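Local coordinates for protein C2 toxin component I (Clostridium botulinum, PDB 2J3X) that is the enzymatic component of the binary C2 toxin, an ADP-ribosyltransferase, which in this toxin family modifies actin, at residues 218-229 against 291-299; 359-368 against 416-425. The protein carries 2 engineered substitutions. One frame throughout, in Å; residues are numbered along the deposited sequence.

Contact 1 of 2, residues 218-229 against 291-299. With SO4 (sulfate ion), chain V; SO4 (sulfate ion), chain M.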
# COMPACT_ATOMS: atom_id res chain seq x y z
N GLU A 218 3.01 -6.62 -5.16
CA GLU A 218 2.09 -7.39 -4.37
C GLU A 218 0.72 -7.24 -5.05
O GLU A 218 0.34 -6.12 -5.42
CB GLU A 218 2.02 -6.79 -2.94
CG GLU A 218 1.13 -7.63 -2.05
CD GLU A 218 1.17 -7.06 -0.62
OE1 GLU A 218 1.38 -5.83 -0.46
OE2 GLU A 218 0.95 -7.85 0.31
N LEU A 219 -0.01 -8.34 -5.20
CA LEU A 219 -1.27 -8.28 -5.99
C LEU A 219 -2.27 -7.42 -5.22
O LEU A 219 -2.54 -7.68 -4.04
CB LEU A 219 -1.86 -9.69 -6.12
CG LEU A 219 -3.12 -9.80 -7.00
CD1 LEU A 219 -2.89 -9.20 -8.40
CD2 LEU A 219 -3.52 -11.27 -7.07
N ASP A 220 -2.77 -6.36 -5.86
CA ASP A 220 -3.60 -5.35 -5.15
C ASP A 220 -4.30 -4.55 -6.25
O ASP A 220 -3.63 -4.08 -7.22
CB ASP A 220 -2.66 -4.42 -4.39
CG ASP A 220 -3.35 -3.39 -3.48
OD1 ASP A 220 -4.57 -3.07 -3.66
OD2 ASP A 220 -2.62 -2.85 -2.62
N PHE A 221 -5.63 -4.39 -6.14
CA PHE A 221 -6.40 -3.71 -7.19
C PHE A 221 -6.87 -2.32 -6.78
O PHE A 221 -7.54 -1.63 -7.58
CB PHE A 221 -7.64 -4.57 -7.52
CG PHE A 221 -7.24 -5.99 -7.97
CD1 PHE A 221 -6.66 -6.16 -9.23
CD2 PHE A 221 -7.41 -7.09 -7.11
CE1 PHE A 221 -6.28 -7.48 -9.63
CE2 PHE A 221 -7.03 -8.40 -7.49
CZ PHE A 221 -6.45 -8.57 -8.76
N TYR A 222 -6.41 -1.88 -5.61
CA TYR A 222 -6.68 -0.50 -5.11
C TYR A 222 -8.19 -0.23 -5.28
O TYR A 222 -9.00 -1.11 -4.91
CB TYR A 222 -5.77 0.58 -5.77
CG TYR A 222 -4.33 0.20 -5.59
CD1 TYR A 222 -3.70 0.28 -4.35
CD2 TYR A 222 -3.61 -0.31 -6.67
CE1 TYR A 222 -2.37 -0.10 -4.19
CE2 TYR A 222 -2.28 -0.74 -6.53
CZ TYR A 222 -1.69 -0.65 -5.29
OH TYR A 222 -0.36 -1.08 -5.21
N ASN A 223 -8.56 0.93 -5.81
CA ASN A 223 -9.98 1.29 -5.94
C ASN A 223 -10.71 0.59 -7.09
O ASN A 223 -11.94 0.54 -7.11
CB ASN A 223 -10.15 2.82 -6.02
CG ASN A 223 -9.51 3.41 -7.23
OD1 ASN A 223 -8.64 2.77 -7.87
ND2 ASN A 223 -9.88 4.65 -7.53
N LYS A 224 -9.95 -0.06 -8.01
CA LYS A 224 -10.57 -0.65 -9.21
C LYS A 224 -11.16 -2.03 -8.92
O LYS A 224 -12.14 -2.43 -9.55
CB LYS A 224 -9.55 -0.73 -10.39
CG LYS A 224 -9.33 0.67 -10.97
CD LYS A 224 -8.18 0.67 -12.00
CE LYS A 224 -7.91 2.08 -12.59
NZ LYS A 224 -6.58 2.14 -13.32
N GLY A 225 -10.57 -2.74 -7.96
CA GLY A 225 -11.03 -4.13 -7.62
C GLY A 225 -10.75 -5.07 -8.78
O GLY A 225 -10.05 -4.69 -9.74
N SER A 226 -11.31 -6.28 -8.69
CA SER A 226 -11.22 -7.25 -9.78
C SER A 226 -12.30 -8.29 -9.59
O SER A 226 -12.12 -9.27 -8.87
CB SER A 226 -9.85 -7.97 -9.78
OG SER A 226 -9.75 -8.90 -10.87
N GLU A 227 -13.40 -8.10 -10.28
CA GLU A 227 -14.41 -9.15 -10.26
C GLU A 227 -13.82 -10.38 -10.94
O GLU A 227 -14.14 -11.49 -10.53
CB GLU A 227 -15.63 -8.67 -11.02
CG GLU A 227 -16.76 -9.71 -11.08
CD GLU A 227 -17.53 -9.88 -9.79
OE1 GLU A 227 -17.23 -9.26 -8.79
OE2 GLU A 227 -18.47 -10.69 -9.74
N ALA A 228 -12.96 -10.18 -11.96
CA ALA A 228 -12.35 -11.32 -12.66
C ALA A 228 -11.57 -12.23 -11.74
O ALA A 228 -11.57 -13.45 -11.95
CB ALA A 228 -11.40 -10.85 -13.84
N TRP A 229 -10.88 -11.65 -10.74
CA TRP A 229 -10.16 -12.48 -9.75
C TRP A 229 -11.13 -13.38 -9.00
O TRP A 229 -10.87 -14.58 -8.80
CB TRP A 229 -9.38 -11.61 -8.75
CG TRP A 229 -8.48 -12.43 -7.88
CD1 TRP A 229 -7.16 -12.75 -8.16
CD2 TRP A 229 -8.81 -13.09 -6.64
NE1 TRP A 229 -6.65 -13.51 -7.16
CE2 TRP A 229 -7.62 -13.76 -6.21
CE3 TRP A 229 -9.97 -13.16 -5.84
CZ2 TRP A 229 -7.54 -14.48 -5.01
CZ3 TRP A 229 -9.92 -13.92 -4.63
CH2 TRP A 229 -8.69 -14.58 -4.23
N ILE A 291 -8.01 -18.85 0.56
CA ILE A 291 -7.43 -17.88 -0.36
C ILE A 291 -6.23 -18.50 -1.12
O ILE A 291 -5.32 -19.01 -0.52
CB ILE A 291 -6.95 -16.68 0.45
CG1 ILE A 291 -8.15 -16.02 1.19
CG2 ILE A 291 -6.23 -15.65 -0.43
CD1 ILE A 291 -9.34 -15.62 0.22
N PRO A 292 -6.29 -18.53 -2.46
CA PRO A 292 -5.33 -19.37 -3.22
C PRO A 292 -3.95 -18.75 -3.39
O PRO A 292 -3.01 -19.45 -3.76
CB PRO A 292 -6.04 -19.54 -4.56
CG PRO A 292 -6.83 -18.29 -4.71
CD PRO A 292 -7.34 -17.97 -3.32
N GLN A 293 -3.85 -17.42 -3.28
CA GLN A 293 -2.54 -16.74 -3.44
C GLN A 293 -2.60 -15.49 -2.60
O GLN A 293 -3.70 -15.04 -2.27
CB GLN A 293 -2.28 -16.39 -4.92
CG GLN A 293 -3.27 -15.30 -5.47
CD GLN A 293 -3.13 -14.96 -6.95
OE1 GLN A 293 -4.10 -14.80 -7.63
NE2 GLN A 293 -1.88 -14.87 -7.45
N THR A 294 -1.46 -14.91 -2.29
CA THR A 294 -1.47 -13.69 -1.47
C THR A 294 -2.02 -12.51 -2.28
O THR A 294 -1.60 -12.28 -3.40
CB THR A 294 -0.07 -13.41 -0.98
OG1 THR A 294 0.33 -14.53 -0.17
CG2 THR A 294 -0.03 -12.13 -0.06
N LEU A 295 -2.92 -11.76 -1.67
CA LEU A 295 -3.34 -10.53 -2.25
C LEU A 295 -3.91 -9.60 -1.22
O LEU A 295 -4.17 -9.99 -0.11
CB LEU A 295 -4.36 -10.79 -3.33
CG LEU A 295 -5.79 -11.07 -2.92
CD1 LEU A 295 -6.69 -10.90 -4.11
CD2 LEU A 295 -5.96 -12.38 -2.21
N ILE A 296 -4.13 -8.36 -1.63
CA ILE A 296 -4.61 -7.30 -0.76
C ILE A 296 -6.15 -7.19 -0.88
O ILE A 296 -6.69 -7.06 -1.97
CB ILE A 296 -3.94 -5.96 -1.13
CG1 ILE A 296 -2.40 -6.04 -0.84
CG2 ILE A 296 -4.63 -4.76 -0.44
CD1 ILE A 296 -2.08 -6.13 0.71
N ALA A 297 -6.84 -7.17 0.27
CA ALA A 297 -8.22 -6.76 0.29
C ALA A 297 -8.38 -5.61 1.32
O ALA A 297 -7.49 -5.34 2.12
CB ALA A 297 -9.09 -7.91 0.69
N TYR A 298 -9.51 -4.92 1.27
CA TYR A 298 -9.67 -3.65 2.03
C TYR A 298 -10.86 -3.71 2.96
O TYR A 298 -11.89 -4.33 2.65
CB TYR A 298 -9.90 -2.50 1.03
CG TYR A 298 -8.63 -2.18 0.30
CD1 TYR A 298 -7.65 -1.38 0.90
CD2 TYR A 298 -8.39 -2.74 -1.00
CE1 TYR A 298 -6.44 -1.07 0.24
CE2 TYR A 298 -7.19 -2.47 -1.70
CZ TYR A 298 -6.21 -1.64 -1.06
OH TYR A 298 -5.03 -1.33 -1.66
N ARG A 299 -10.75 -3.04 4.10
CA ARG A 299 -11.90 -2.89 4.99
C ARG A 299 -11.78 -1.51 5.66
O ARG A 299 -10.82 -1.27 6.41
CB ARG A 299 -11.84 -3.95 6.03
CG ARG A 299 -13.07 -3.95 7.00
CD ARG A 299 -12.95 -5.16 7.92
NE ARG A 299 -13.86 -5.00 9.09
CZ ARG A 299 -15.17 -5.13 9.04
NH1 ARG A 299 -15.79 -5.45 7.90
NH2 ARG A 299 -15.89 -4.94 10.16
S SO4 V . -13.54 -7.09 -13.96
O1 SO4 V . -12.58 -6.53 -14.94
O2 SO4 V . -13.55 -8.48 -14.29
O3 SO4 V . -13.17 -6.91 -12.57
O4 SO4 V . -14.90 -6.66 -14.22
S SO4 M . -7.07 5.95 -14.71
O1 SO4 M . -6.54 7.26 -14.18
O2 SO4 M . -6.47 5.79 -16.03
O3 SO4 M . -6.59 4.84 -13.87
O4 SO4 M . -8.53 5.97 -14.80
O HOH W 1 0.87 -10.79 -4.00
O HOH W 2 -7.41 -5.32 -4.09

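Contact 2 of 2, residues 359-368 against 416-425. Engineered in segment 359-368: Arg361 (natural residue Ser).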
# COMPACT_ATOMS: atom_id res chain seq x y z
N SER A 359 -16.81 5.69 1.68
CA SER A 359 -15.78 6.63 1.29
C SER A 359 -15.42 7.66 2.36
O SER A 359 -14.29 8.19 2.38
CB SER A 359 -16.18 7.31 -0.02
OG SER A 359 -17.31 8.17 0.17
N LYS A 360 -16.33 7.88 3.31
CA LYS A 360 -16.05 8.83 4.39
C LYS A 360 -15.53 8.17 5.65
O LYS A 360 -15.40 8.84 6.69
CB LYS A 360 -17.31 9.64 4.72
CG LYS A 360 -17.74 10.50 3.52
CD LYS A 360 -18.94 11.34 3.90
CE LYS A 360 -19.70 11.78 2.65
NZ LYS A 360 -20.84 12.65 3.08
N ARG A 361 -15.23 6.87 5.60
CA ARG A 361 -14.59 6.22 6.75
C ARG A 361 -13.08 6.39 6.60
O ARG A 361 -12.52 6.04 5.55
CB ARG A 361 -14.95 4.74 6.76
CG ARG A 361 -16.48 4.55 6.96
CD ARG A 361 -16.69 3.10 7.19
NE ARG A 361 -18.10 2.76 7.37
CZ ARG A 361 -18.52 1.51 7.56
NH1 ARG A 361 -17.63 0.52 7.60
NH2 ARG A 361 -19.82 1.26 7.70
N ARG A 362 -12.43 6.93 7.64
CA ARG A 362 -11.01 7.40 7.55
C ARG A 362 -9.98 6.29 7.75
O ARG A 362 -8.78 6.50 7.48
CB ARG A 362 -10.80 8.49 8.65
CG ARG A 362 -11.65 9.73 8.40
CD ARG A 362 -11.61 10.62 9.65
NE ARG A 362 -12.32 11.88 9.41
CZ ARG A 362 -13.64 12.05 9.51
NH1 ARG A 362 -14.44 11.05 9.83
NH2 ARG A 362 -14.15 13.24 9.30
N PHE A 363 -10.40 5.15 8.27
CA PHE A 363 -9.40 4.13 8.68
C PHE A 363 -9.47 2.97 7.68
O PHE A 363 -10.38 2.15 7.71
CB PHE A 363 -9.63 3.68 10.14
CG PHE A 363 -9.55 4.84 11.12
CD1 PHE A 363 -10.71 5.61 11.41
CD2 PHE A 363 -8.35 5.19 11.71
CE1 PHE A 363 -10.66 6.70 12.30
CE2 PHE A 363 -8.27 6.30 12.63
CZ PHE A 363 -9.46 7.07 12.93
N ILE A 364 -8.50 2.95 6.76
CA ILE A 364 -8.58 2.03 5.62
C ILE A 364 -7.65 0.86 5.92
O ILE A 364 -6.46 1.00 5.79
CB ILE A 364 -8.10 2.71 4.34
CG1 ILE A 364 -8.83 4.04 4.06
CG2 ILE A 364 -8.15 1.71 3.15
CD1 ILE A 364 -7.98 5.06 3.22
N PHE A 365 -8.19 -0.30 6.29
CA PHE A 365 -7.36 -1.48 6.48
C PHE A 365 -7.00 -2.05 5.13
O PHE A 365 -7.90 -2.35 4.33
CB PHE A 365 -7.99 -2.56 7.31
CG PHE A 365 -7.91 -2.27 8.79
CD1 PHE A 365 -6.77 -2.60 9.51
CD2 PHE A 365 -8.95 -1.61 9.42
CE1 PHE A 365 -6.70 -2.35 10.91
CE2 PHE A 365 -8.87 -1.35 10.82
CZ PHE A 365 -7.73 -1.72 11.54
N ARG A 366 -5.69 -2.10 4.88
CA ARG A 366 -5.14 -2.67 3.63
C ARG A 366 -4.60 -4.03 4.10
O ARG A 366 -3.48 -4.14 4.59
CB ARG A 366 -4.08 -1.68 3.06
CG ARG A 366 -3.41 -2.28 1.76
CD ARG A 366 -2.62 -1.23 1.04
NE ARG A 366 -1.96 -1.84 -0.13
CZ ARG A 366 -0.66 -2.16 -0.19
NH1 ARG A 366 0.15 -1.90 0.85
NH2 ARG A 366 -0.16 -2.74 -1.33
N LEU A 367 -5.43 -5.07 4.00
CA LEU A 367 -5.17 -6.35 4.67
C LEU A 367 -4.45 -7.27 3.69
O LEU A 367 -4.97 -7.50 2.61
CB LEU A 367 -6.50 -7.05 5.05
CG LEU A 367 -7.31 -6.17 6.02
CD1 LEU A 367 -8.68 -6.79 6.25
CD2 LEU A 367 -6.53 -6.02 7.34
N ARG A 368 -3.30 -7.80 4.08
CA ARG A 368 -2.70 -8.85 3.27
C ARG A 368 -3.37 -10.18 3.58
O ARG A 368 -3.28 -10.69 4.70
CB ARG A 368 -1.17 -8.90 3.52
CG ARG A 368 -0.48 -10.10 2.73
CD ARG A 368 1.02 -10.18 3.16
NE ARG A 368 1.64 -8.86 2.94
CZ ARG A 368 2.59 -8.29 3.70
NH1 ARG A 368 3.07 -8.90 4.76
NH2 ARG A 368 3.03 -7.04 3.40
N MET A 416 -10.55 14.50 2.44
CA MET A 416 -10.51 14.11 3.84
C MET A 416 -9.15 13.44 4.12
O MET A 416 -8.69 12.60 3.32
CB MET A 416 -11.70 13.16 4.13
CG MET A 416 -11.81 12.77 5.57
SD MET A 416 -13.13 11.59 5.88
CE MET A 416 -14.30 12.24 4.75
N THR A 417 -8.52 13.80 5.22
CA THR A 417 -7.30 13.08 5.64
C THR A 417 -7.75 11.72 6.15
O THR A 417 -8.63 11.55 7.04
CB THR A 417 -6.50 13.84 6.71
OG1 THR A 417 -6.12 15.12 6.19
CG2 THR A 417 -5.25 13.09 7.07
N GLN A 418 -7.10 10.72 5.59
CA GLN A 418 -7.39 9.33 5.95
C GLN A 418 -6.08 8.58 6.11
O GLN A 418 -5.02 9.11 5.82
CB GLN A 418 -8.23 8.63 4.88
CG GLN A 418 -9.48 9.48 4.48
CD GLN A 418 -10.54 8.69 3.74
OE1 GLN A 418 -10.24 7.75 2.99
NE2 GLN A 418 -11.80 9.11 3.87
N VAL A 419 -6.16 7.34 6.60
CA VAL A 419 -4.90 6.59 6.83
C VAL A 419 -5.07 5.22 6.22
O VAL A 419 -6.10 4.52 6.46
CB VAL A 419 -4.55 6.48 8.35
CG1 VAL A 419 -4.03 7.87 8.93
CG2 VAL A 419 -5.74 5.84 9.18
N VAL A 420 -4.00 4.77 5.51
CA VAL A 420 -3.98 3.41 4.98
C VAL A 420 -3.17 2.53 5.93
O VAL A 420 -1.98 2.78 6.13
CB VAL A 420 -3.31 3.46 3.56
CG1 VAL A 420 -3.17 2.04 2.96
CG2 VAL A 420 -4.19 4.39 2.64
N ILE A 421 -3.86 1.55 6.50
CA ILE A 421 -3.32 0.77 7.59
C ILE A 421 -2.92 -0.60 7.01
O ILE A 421 -3.76 -1.50 6.81
CB ILE A 421 -4.38 0.62 8.72
CG1 ILE A 421 -4.78 2.03 9.24
CG2 ILE A 421 -3.79 -0.25 9.88
CD1 ILE A 421 -5.99 1.95 10.21
N ASP A 422 -1.62 -0.80 6.78
CA ASP A 422 -1.14 -2.08 6.26
C ASP A 422 -1.10 -3.07 7.41
O ASP A 422 -0.47 -2.82 8.45
CB ASP A 422 0.33 -1.91 5.75
CG ASP A 422 0.39 -1.26 4.38
OD1 ASP A 422 -0.51 -1.53 3.56
OD2 ASP A 422 1.37 -0.55 4.09
N ALA A 423 -1.72 -4.23 7.22
CA ALA A 423 -1.72 -5.24 8.25
C ALA A 423 -1.58 -6.63 7.63
O ALA A 423 -2.02 -6.87 6.51
CB ALA A 423 -2.94 -5.18 9.10
N GLU A 424 -1.00 -7.52 8.42
CA GLU A 424 -0.73 -8.93 7.96
C GLU A 424 -1.39 -9.88 8.94
O GLU A 424 -1.64 -9.51 10.11
CB GLU A 424 0.79 -9.18 7.94
CG GLU A 424 1.40 -9.13 9.41
CD GLU A 424 2.90 -9.31 9.50
OE1 GLU A 424 3.61 -9.45 8.44
OE2 GLU A 424 3.35 -9.28 10.68
N GLY A 425 -1.69 -11.09 8.49
CA GLY A 425 -2.38 -12.11 9.31
C GLY A 425 -1.46 -12.71 10.35
O GLY A 425 -0.29 -12.97 10.05
O HOH W 3 -9.81 13.26 8.56
O HOH W 4 2.89 -2.54 2.37
O HOH W 5 -0.76 -4.60 3.65
O HOH W 6 -1.09 -11.68 5.83

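Contact 1 of 2, residues 218-229 against 291-299
Leu295 lays its CD1 methyl over one face of the Trp229 six-membered ring, 3.8 Å from the ring centroid, a CH-pi contact. At the edge of the same indole, NE1 donates to Gln293 OE1 at 2.9 Å, with the oxygen close to the ring plane. Trp229 CG lies opposite the backbone N (chi1 -171°), which swings the indole onto Leu295; both contacts should limit its rotation.

The other packed centre is Asp220. Tyr298 OH donates to Asp220 OD1 at 2.7 Å, on the syn side of the carboxylate. The same oxygen takes Tyr222 N from the anti side, well out of the carboxylate plane, and closes an Asx turn. Ile296 packs against this carboxylate, its CB 3.5 Å from Asp220 CG. Ile296 N bonds Leu219 O at 3.0 Å. Two waters join the backbones: Leu219 N to Thr294 O, and Phe221 N to Ile296 O.

The solvent side is looser. Gln293 is exposed. Lys224 does not touch 291-299; its NZ bonds a sulfate, probably from the crystallisation liquor.

Ser226 caps helix 227-234, whose Trp229 covers the start of strand 295-301. That edge strand neighbours 363-369, whose Arg366 and Arg368 form salt bridges with Asp220 and Glu218, respectively.

Contact 2 of 2, residues 359-368 against 416-425
Met416 SD lies over one face of the Arg362 guanidinium, 3.6 Å above its plane and offset toward the rim. The two side chains cross at about a right angle. Arg362 CG is also 3.5 Å from Met416 SD. At the guanidinium edge, a water joins Arg362 NE to Thr417 O.

Gln418 reaches back toward the turn before the strand. Its NE2 donates to Ser359 O at 3.0 Å, with that oxygen close to the plane of the Gln418 amide. Its OE1 is bonded by Arg300.

The strands then run parallel, with bridges from Phe363-Val419 to Leu367-Ala423. Phe363, Phe365, Val419 and Ile421 share one face. There Ile421 CG2 meets Phe365 CE1 at 3.7 Å, and Ile421 CD1 sits over a face of the Phe365 ring. The other face carries Ile364, Val420 and the buried pair Arg366 and Asp422.

With CG anti to the backbone N (chi1 177°), Arg366 runs alongside Asp422. Arg366 NH1 donates to Asp422 OD1 at 2.8 Å, a salt bridge, with the flat groups turned 61° apart. Arg402 also pairs with Asp422. The Arg368-Glu424 pair is long, and Gln139 bonds both.

Strand 295-301 flanks 363-369, and 397-411 flanks 414-426. Helix 326-336 packs on Val419.

Overall arrangement
Along the chain both segments of contact 1 come first, then those of contact 2. Their centres lie about 14 Å apart. Both reach one mixed five-stranded sheet, in which edge strand 295-301 runs antiparallel to 363-369, and 363-369 runs parallel to 414-426. Segment 218-229 packs on that edge strand. A probable backbone bond from Leu367 N to Ala297 O joins the two contacts at 2.8 Å. The salt bridge between Asp220 OD2 and Arg366 NE, also 2.8 Å, connects them a second time. Segment 218-229 follows strand 206-216 of the separate eight-stranded sheet. Contact 1 therefore lies where the chain passes from the first sheet to the second, while contact 2 builds the middle of the second one, in the C-terminal ADP-ribosyltransferase-type region.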